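Local coordinates for protein ORF14 (Streptomyces clavuligerus, PDB 2WPX) that binds acetyl-CoA and, as a tandem GNAT-family protein of the clavulanic acid biosynthesis pathway, probably transfers acyl groups, at residues K256-G267 with E296-T304; A5-L13 with D61-V71. One frame throughout, in Å; residues are numbered along the deposited sequence.

Contact 1 of 2, residues K256-G267 with E296-T304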
# COMPACT_ATOMS: atom_id res chain seq x y z
N LYS A 256 -10.72 -2.34 3.57
CA LYS A 256 -11.52 -3.12 2.62
C LYS A 256 -12.05 -2.14 1.58
O LYS A 256 -12.64 -1.15 1.97
CB LYS A 256 -12.71 -3.75 3.35
CG LYS A 256 -13.79 -4.32 2.45
CD LYS A 256 -13.45 -5.81 2.19
CE LYS A 256 -13.94 -6.32 0.81
NZ LYS A 256 -13.43 -5.45 -0.33
N THR A 257 -11.83 -2.41 0.29
CA THR A 257 -12.38 -1.57 -0.82
C THR A 257 -13.89 -1.81 -1.08
O THR A 257 -14.48 -2.82 -0.64
CB THR A 257 -11.56 -1.68 -2.13
OG1 THR A 257 -11.50 -3.04 -2.54
CG2 THR A 257 -10.13 -1.22 -1.98
N THR A 258 -14.53 -0.85 -1.74
CA THR A 258 -15.90 -1.05 -2.16
C THR A 258 -15.97 -2.30 -3.04
O THR A 258 -16.79 -3.17 -2.82
CB THR A 258 -16.48 0.20 -2.89
OG1 THR A 258 -16.61 1.28 -1.97
CG2 THR A 258 -17.90 -0.08 -3.44
N GLY A 259 -15.11 -2.39 -4.03
CA GLY A 259 -15.11 -3.53 -4.96
C GLY A 259 -14.38 -4.74 -4.37
O GLY A 259 -13.65 -4.62 -3.37
N ASN A 260 -14.57 -5.90 -5.02
CA ASN A 260 -13.82 -7.11 -4.70
C ASN A 260 -14.19 -7.64 -3.33
O ASN A 260 -13.37 -7.58 -2.42
CB ASN A 260 -12.30 -6.81 -4.70
CG ASN A 260 -11.83 -6.29 -6.03
OD1 ASN A 260 -10.99 -5.39 -6.10
ND2 ASN A 260 -12.36 -6.86 -7.12
N PRO A 261 -15.42 -8.16 -3.16
CA PRO A 261 -15.90 -8.64 -1.86
C PRO A 261 -15.02 -9.71 -1.22
O PRO A 261 -15.11 -9.93 -0.01
CB PRO A 261 -17.27 -9.27 -2.19
CG PRO A 261 -17.69 -8.61 -3.56
CD PRO A 261 -16.41 -8.33 -4.27
N ALA A 262 -14.25 -10.42 -2.03
CA ALA A 262 -13.39 -11.49 -1.55
C ALA A 262 -11.99 -11.03 -1.12
O ALA A 262 -11.19 -11.84 -0.68
CB ALA A 262 -13.25 -12.60 -2.67
N TYR A 263 -11.65 -9.77 -1.28
CA TYR A 263 -10.28 -9.36 -0.97
C TYR A 263 -10.23 -8.35 0.17
O TYR A 263 -11.12 -7.56 0.33
CB TYR A 263 -9.60 -8.75 -2.20
CG TYR A 263 -9.28 -9.71 -3.31
CD1 TYR A 263 -7.95 -10.06 -3.58
CD2 TYR A 263 -10.30 -10.26 -4.10
CE1 TYR A 263 -7.63 -10.90 -4.57
CE2 TYR A 263 -9.97 -11.12 -5.14
CZ TYR A 263 -8.64 -11.42 -5.35
OH TYR A 263 -8.27 -12.25 -6.34
N ALA A 264 -9.17 -8.38 0.96
CA ALA A 264 -9.05 -7.37 2.01
C ALA A 264 -7.58 -7.15 2.29
O ALA A 264 -6.72 -7.94 1.89
CB ALA A 264 -9.87 -7.78 3.27
N LEU A 265 -7.28 -6.03 2.90
CA LEU A 265 -5.86 -5.69 3.14
C LEU A 265 -5.61 -5.62 4.66
O LEU A 265 -6.33 -4.95 5.37
CB LEU A 265 -5.52 -4.40 2.38
CG LEU A 265 -4.14 -3.74 2.33
CD1 LEU A 265 -3.71 -3.25 3.70
CD2 LEU A 265 -3.06 -4.64 1.69
N GLN A 266 -4.65 -6.38 5.15
CA GLN A 266 -4.26 -6.30 6.56
C GLN A 266 -3.17 -5.32 6.67
O GLN A 266 -2.15 -5.44 6.01
CB GLN A 266 -3.76 -7.65 7.08
CG GLN A 266 -3.37 -7.64 8.58
CD GLN A 266 -2.95 -9.02 9.08
OE1 GLN A 266 -3.80 -9.79 9.56
NE2 GLN A 266 -1.64 -9.36 8.95
N GLY A 267 -3.38 -4.31 7.51
CA GLY A 267 -2.36 -3.26 7.67
C GLY A 267 -1.43 -3.56 8.85
O GLY A 267 -1.42 -4.66 9.39
N GLU A 296 -17.83 -8.86 6.76
CA GLU A 296 -17.43 -9.08 5.39
C GLU A 296 -17.29 -10.60 5.26
O GLU A 296 -16.19 -11.13 5.15
CB GLU A 296 -16.06 -8.42 5.19
CG GLU A 296 -15.93 -7.31 4.12
CD GLU A 296 -16.69 -6.07 4.43
OE1 GLU A 296 -17.87 -6.05 4.12
OE2 GLU A 296 -16.16 -5.09 4.94
N PRO A 297 -18.43 -11.33 5.32
CA PRO A 297 -18.42 -12.79 5.17
C PRO A 297 -17.73 -13.31 3.91
O PRO A 297 -17.31 -14.44 3.90
CB PRO A 297 -19.92 -13.17 5.12
CG PRO A 297 -20.68 -11.84 4.91
CD PRO A 297 -19.80 -10.81 5.57
N GLU A 298 -17.64 -12.53 2.84
CA GLU A 298 -17.20 -13.10 1.58
C GLU A 298 -15.71 -13.01 1.47
O GLU A 298 -15.15 -13.52 0.53
CB GLU A 298 -17.82 -12.37 0.41
CG GLU A 298 -19.22 -12.83 0.11
CD GLU A 298 -19.90 -11.95 -0.91
OE1 GLU A 298 -20.43 -10.89 -0.52
OE2 GLU A 298 -19.94 -12.31 -2.10
N VAL A 299 -15.07 -12.33 2.44
CA VAL A 299 -13.63 -12.20 2.46
C VAL A 299 -12.92 -13.54 2.62
O VAL A 299 -13.27 -14.38 3.45
CB VAL A 299 -13.14 -11.19 3.54
CG1 VAL A 299 -11.68 -11.32 3.68
CG2 VAL A 299 -13.49 -9.77 3.14
N ARG A 300 -11.91 -13.75 1.79
CA ARG A 300 -11.39 -15.09 1.61
C ARG A 300 -9.90 -14.90 1.43
O ARG A 300 -9.09 -15.77 1.84
CB ARG A 300 -12.01 -15.68 0.35
CG ARG A 300 -12.99 -16.84 0.48
CD ARG A 300 -13.88 -16.91 1.71
NE ARG A 300 -13.86 -18.28 2.22
CZ ARG A 300 -13.62 -18.61 3.50
NH1 ARG A 300 -13.47 -17.65 4.42
NH2 ARG A 300 -13.58 -19.89 3.87
N LEU A 301 -9.54 -13.76 0.81
CA LEU A 301 -8.12 -13.49 0.49
C LEU A 301 -7.60 -12.23 1.12
O LEU A 301 -8.13 -11.12 0.89
CB LEU A 301 -7.86 -13.45 -1.02
CG LEU A 301 -8.25 -14.68 -1.87
CD1 LEU A 301 -8.29 -14.31 -3.40
CD2 LEU A 301 -7.24 -15.76 -1.66
N VAL A 302 -6.56 -12.37 1.94
CA VAL A 302 -6.11 -11.25 2.73
C VAL A 302 -4.64 -11.05 2.44
O VAL A 302 -3.86 -11.99 2.43
CB VAL A 302 -6.35 -11.51 4.22
CG1 VAL A 302 -5.89 -10.29 5.05
CG2 VAL A 302 -7.79 -11.82 4.47
N GLU A 303 -4.26 -9.84 2.10
CA GLU A 303 -2.87 -9.58 1.83
C GLU A 303 -2.28 -8.66 2.92
O GLU A 303 -3.01 -7.89 3.59
CB GLU A 303 -2.70 -8.93 0.44
CG GLU A 303 -3.05 -7.46 0.41
CD GLU A 303 -2.92 -6.85 -1.00
OE1 GLU A 303 -1.79 -6.63 -1.45
OE2 GLU A 303 -3.96 -6.60 -1.63
N THR A 304 -0.96 -8.75 3.08
CA THR A 304 -0.25 -7.87 3.96
C THR A 304 1.22 -7.76 3.50
O THR A 304 1.63 -8.50 2.57
CB THR A 304 -0.32 -8.42 5.43
OG1 THR A 304 -0.08 -7.36 6.37
CG2 THR A 304 0.67 -9.59 5.62
O HOH W 1 -6.42 -7.46 -1.07
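The carbonyl oxygen of A262 takes two successive amides: L301 N lies 2.9 Å from A262 O, almost in line with the C=O bond, while R300 N comes in from above the carbonyl plane. This fork opens a parallel ladder that pairs Y263, A264 and L265 with L301, V302 and E303. Its tightest rung joins Q266 N to E303 O at 2.7 Å. Beyond it the first torsion of T304 (chi1 -158°) places OG1 beside its own carbonyl carbon and within reach of the neighbouring strand, where it donates to Q266 O over 2.8 Å from above the carbonyl plane.

On the face bearing Y263 and E303, L301 CD1 stands over the tyrosine ring in a CH-pi contact, 3.9 Å from the ring centroid, a task that suits a branched aliphatic chain. A water at the edge of that ring donates to both A264 O and E303 OE2; H158 holds the other carboxylate oxygen. On the opposite face A264 is small enough to fit beside V299, its CB 4.0 Å from V299 CG1.

K256 does two jobs. Its CD packs 3.5 Å from E296 CG, and bends at chi2 (91°) and chi4 (54°) turn NZ back to T257 O and N260 O, bridging carbonyls of the 257-260 loop. The E296 carboxylate instead serves R234 and Y236.

These strands belong to the beta-alpha-beta unit 263-271, 280-295, 301-307 of a GNAT domain. Helix 280-295 meets Q266 through K285 and V299 through L293, while antiparallel strands 247-256 and 149-162 flank the pair.

Contact 2 of 2, residues A5-L13 with D61-V71; sequences AGELEFVPL and DWVVRSGGRVV
L13, V63 and V64 form the tight part of this antiparallel pairing. L13 CD2 meets V63 CG1 at 3.8 Å, and V11 CG1 lies 3.6 Å from V63 CG2. Valine's short branched chain fills the space between strands whose backbones pair directly: V11 and V63 exchange two hydrogen bonds, as do E9 and R65, and L13 N bonds D61 O at 2.9 Å. On the other face V64 CG2 sits over the centre of one face of the F10 ring, a CH-pi contact. Its first torsion (chi1 69°) sets CG2 anti to the backbone N, and the same methyl meets L8 CB at 3.6 Å. At a more exposed end P12 CG makes a CH-pi contact over the six-membered ring of W62, 4.0 Å from its centroid.

E9 and R65 continue the V11 and V63 face toward solvent, E9 exposed where V63 is buried beneath helix 18-33. E9 OE2 lies 2.8 Å from R65 NH2 and 2.9 Å from R65 NE, in the guanidinium plane, although the two flat groups are turned 47° apart. V11 CG1 lies over one guanidinium face, toward its rim. Toward A5 waters take over, linking E7 O to S66 OG and G67 N. G67 and G68 suit the type I' turn there, whose positive phi angles glycine accepts easily.

Strand 9-12 thus borders strand 57-66, which pairs with 69-79. Helix 101-115 packs on the F10 and V64 face, where H108 stacks on F10.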
# COMPACT_ATOMS: atom_id res chain seq x y z
N ALA A 5 5.92 4.20 -29.87
CA ALA A 5 4.89 3.60 -30.74
C ALA A 5 4.78 4.35 -32.04
O ALA A 5 4.15 3.87 -32.98
CB ALA A 5 3.50 3.57 -30.05
N GLY A 6 5.41 5.53 -32.09
CA GLY A 6 5.19 6.55 -33.13
C GLY A 6 4.93 7.80 -32.31
O GLY A 6 5.51 7.96 -31.25
N GLU A 7 4.03 8.68 -32.73
CA GLU A 7 3.79 9.89 -31.95
C GLU A 7 3.05 9.63 -30.64
O GLU A 7 1.89 9.21 -30.61
CB GLU A 7 3.01 10.87 -32.79
CG GLU A 7 3.87 11.75 -33.65
CD GLU A 7 4.23 13.04 -32.93
OE1 GLU A 7 3.33 13.91 -32.78
OE2 GLU A 7 5.40 13.18 -32.51
N LEU A 8 3.70 9.90 -29.53
CA LEU A 8 2.99 9.72 -28.26
C LEU A 8 2.51 11.06 -27.75
O LEU A 8 3.27 12.01 -27.71
CB LEU A 8 3.89 9.08 -27.21
CG LEU A 8 4.37 7.67 -27.57
CD1 LEU A 8 5.64 7.28 -26.78
CD2 LEU A 8 3.24 6.64 -27.39
N GLU A 9 1.24 11.13 -27.38
CA GLU A 9 0.66 12.31 -26.79
C GLU A 9 0.55 12.14 -25.24
O GLU A 9 -0.03 11.17 -24.75
CB GLU A 9 -0.71 12.50 -27.39
CG GLU A 9 -1.23 13.90 -27.37
CD GLU A 9 -2.73 13.87 -27.44
OE1 GLU A 9 -3.35 14.96 -27.36
OE2 GLU A 9 -3.30 12.75 -27.55
N PHE A 10 1.15 13.07 -24.49
CA PHE A 10 0.99 13.16 -23.02
C PHE A 10 -0.11 14.15 -22.66
O PHE A 10 -0.03 15.31 -23.00
CB PHE A 10 2.30 13.56 -22.34
CG PHE A 10 3.38 12.56 -22.51
CD1 PHE A 10 3.54 11.54 -21.58
CD2 PHE A 10 4.22 12.60 -23.62
CE1 PHE A 10 4.54 10.58 -21.73
CE2 PHE A 10 5.24 11.64 -23.79
CZ PHE A 10 5.39 10.62 -22.85
N VAL A 11 -1.14 13.67 -21.99
CA VAL A 11 -2.27 14.48 -21.59
C VAL A 11 -2.46 14.24 -20.07
O VAL A 11 -2.33 13.12 -19.61
CB VAL A 11 -3.54 14.02 -22.39
CG1 VAL A 11 -3.39 12.60 -22.73
CG2 VAL A 11 -4.85 14.20 -21.60
N PRO A 12 -2.68 15.30 -19.30
CA PRO A 12 -2.93 15.07 -17.89
C PRO A 12 -4.16 14.17 -17.68
O PRO A 12 -5.12 14.21 -18.45
CB PRO A 12 -3.19 16.48 -17.33
CG PRO A 12 -2.45 17.38 -18.23
CD PRO A 12 -2.50 16.73 -19.61
N LEU A 13 -4.11 13.38 -16.62
CA LEU A 13 -5.21 12.57 -16.17
C LEU A 13 -5.99 13.33 -15.05
O LEU A 13 -5.53 13.46 -13.94
CB LEU A 13 -4.62 11.25 -15.70
CG LEU A 13 -5.52 10.20 -15.03
CD1 LEU A 13 -6.82 10.04 -15.85
CD2 LEU A 13 -4.72 8.92 -14.92
N ASP A 61 -0.65 13.48 -12.29
CA ASP A 61 -1.10 12.24 -12.98
C ASP A 61 -1.20 12.41 -14.49
O ASP A 61 -1.76 13.38 -14.98
CB ASP A 61 -2.45 11.80 -12.43
CG ASP A 61 -2.38 11.47 -10.98
OD1 ASP A 61 -1.28 11.03 -10.58
OD2 ASP A 61 -3.38 11.65 -10.24
N TRP A 62 -0.65 11.47 -15.24
CA TRP A 62 -0.69 11.57 -16.68
C TRP A 62 -1.09 10.26 -17.36
O TRP A 62 -0.86 9.16 -16.83
CB TRP A 62 0.70 11.93 -17.15
CG TRP A 62 1.09 13.30 -16.72
CD1 TRP A 62 1.55 13.70 -15.49
CD2 TRP A 62 1.08 14.44 -17.54
NE1 TRP A 62 1.83 15.05 -15.51
CE2 TRP A 62 1.54 15.54 -16.76
CE3 TRP A 62 0.75 14.66 -18.89
CZ2 TRP A 62 1.65 16.83 -17.27
CZ3 TRP A 62 0.88 15.94 -19.41
CH2 TRP A 62 1.32 17.01 -18.59
N VAL A 63 -1.67 10.38 -18.54
CA VAL A 63 -1.73 9.26 -19.45
C VAL A 63 -0.95 9.52 -20.72
O VAL A 63 -0.62 10.68 -21.06
CB VAL A 63 -3.18 8.81 -19.79
CG1 VAL A 63 -3.87 8.25 -18.57
CG2 VAL A 63 -3.96 9.95 -20.43
N VAL A 64 -0.67 8.45 -21.46
CA VAL A 64 -0.05 8.64 -22.78
C VAL A 64 -0.95 8.01 -23.86
O VAL A 64 -1.49 6.92 -23.67
CB VAL A 64 1.42 8.20 -22.84
CG1 VAL A 64 1.57 6.69 -22.72
CG2 VAL A 64 2.06 8.74 -24.13
N ARG A 65 -1.16 8.74 -24.94
CA ARG A 65 -2.03 8.28 -25.99
C ARG A 65 -1.30 7.99 -27.30
O ARG A 65 -0.29 8.62 -27.67
CB ARG A 65 -3.16 9.28 -26.22
CG ARG A 65 -4.05 9.42 -24.98
CD ARG A 65 -5.40 9.98 -25.33
NE ARG A 65 -5.23 11.27 -26.00
CZ ARG A 65 -6.01 12.32 -25.79
NH1 ARG A 65 -7.01 12.29 -24.90
NH2 ARG A 65 -5.74 13.44 -26.43
N SER A 66 -1.80 6.98 -27.99
CA SER A 66 -1.26 6.65 -29.29
C SER A 66 -2.44 6.44 -30.21
O SER A 66 -3.28 5.58 -29.96
CB SER A 66 -0.36 5.40 -29.22
OG SER A 66 0.13 5.03 -30.50
N GLY A 67 -2.49 7.24 -31.27
CA GLY A 67 -3.62 7.21 -32.18
C GLY A 67 -4.90 7.51 -31.41
O GLY A 67 -5.93 6.87 -31.63
N GLY A 68 -4.83 8.46 -30.49
CA GLY A 68 -6.02 8.85 -29.76
C GLY A 68 -6.46 7.92 -28.65
O GLY A 68 -7.45 8.23 -27.97
N ARG A 69 -5.77 6.80 -28.42
CA ARG A 69 -6.13 5.97 -27.25
C ARG A 69 -5.01 5.86 -26.23
O ARG A 69 -3.82 5.92 -26.56
CB ARG A 69 -6.62 4.56 -27.61
CG ARG A 69 -6.00 3.96 -28.87
CD ARG A 69 -4.82 3.02 -28.65
NE ARG A 69 -5.21 1.75 -28.04
CZ ARG A 69 -4.62 0.55 -28.22
NH1 ARG A 69 -3.60 0.32 -29.06
NH2 ARG A 69 -5.12 -0.45 -27.52
N VAL A 70 -5.42 5.73 -24.98
CA VAL A 70 -4.49 5.61 -23.87
C VAL A 70 -3.73 4.31 -24.03
O VAL A 70 -4.34 3.24 -24.19
CB VAL A 70 -5.24 5.59 -22.55
CG1 VAL A 70 -4.31 5.32 -21.42
CG2 VAL A 70 -5.93 6.91 -22.36
N VAL A 71 -2.41 4.39 -23.99
CA VAL A 71 -1.65 3.18 -24.04
C VAL A 71 -0.70 3.11 -22.87
O VAL A 71 0.11 2.17 -22.78
CB VAL A 71 -0.90 3.04 -25.40
CG1 VAL A 71 -1.92 2.77 -26.51
CG2 VAL A 71 -0.09 4.29 -25.69
O HOH W 2 1.89 6.56 -31.51
O HOH W 3 -0.77 9.18 -32.42
O HOH W 4 -3.08 10.07 -29.68

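The two contacts lie in different GNAT family regions of the tandem chain, contact 2 in the N-terminal one and contact 1 in the C-terminal one. Their centres are 33 Å apart and their nearest atoms about 17 Å apart, so neither touches the other. Contact 2 is the one near acetyl-CoA: the L8 side chain is about 8 Å from the bound acetyl-CoA, and that of A5 about 5 Å from the side chain of R99, an acetyl-CoA-binding residue. Contact 1 lies away from this site. They also differ in kind: contact 1 joins parallel strands across a beta-alpha-beta unit, whereas contact 2 adds antiparallel strand 9-12, an outermost strand within this chain.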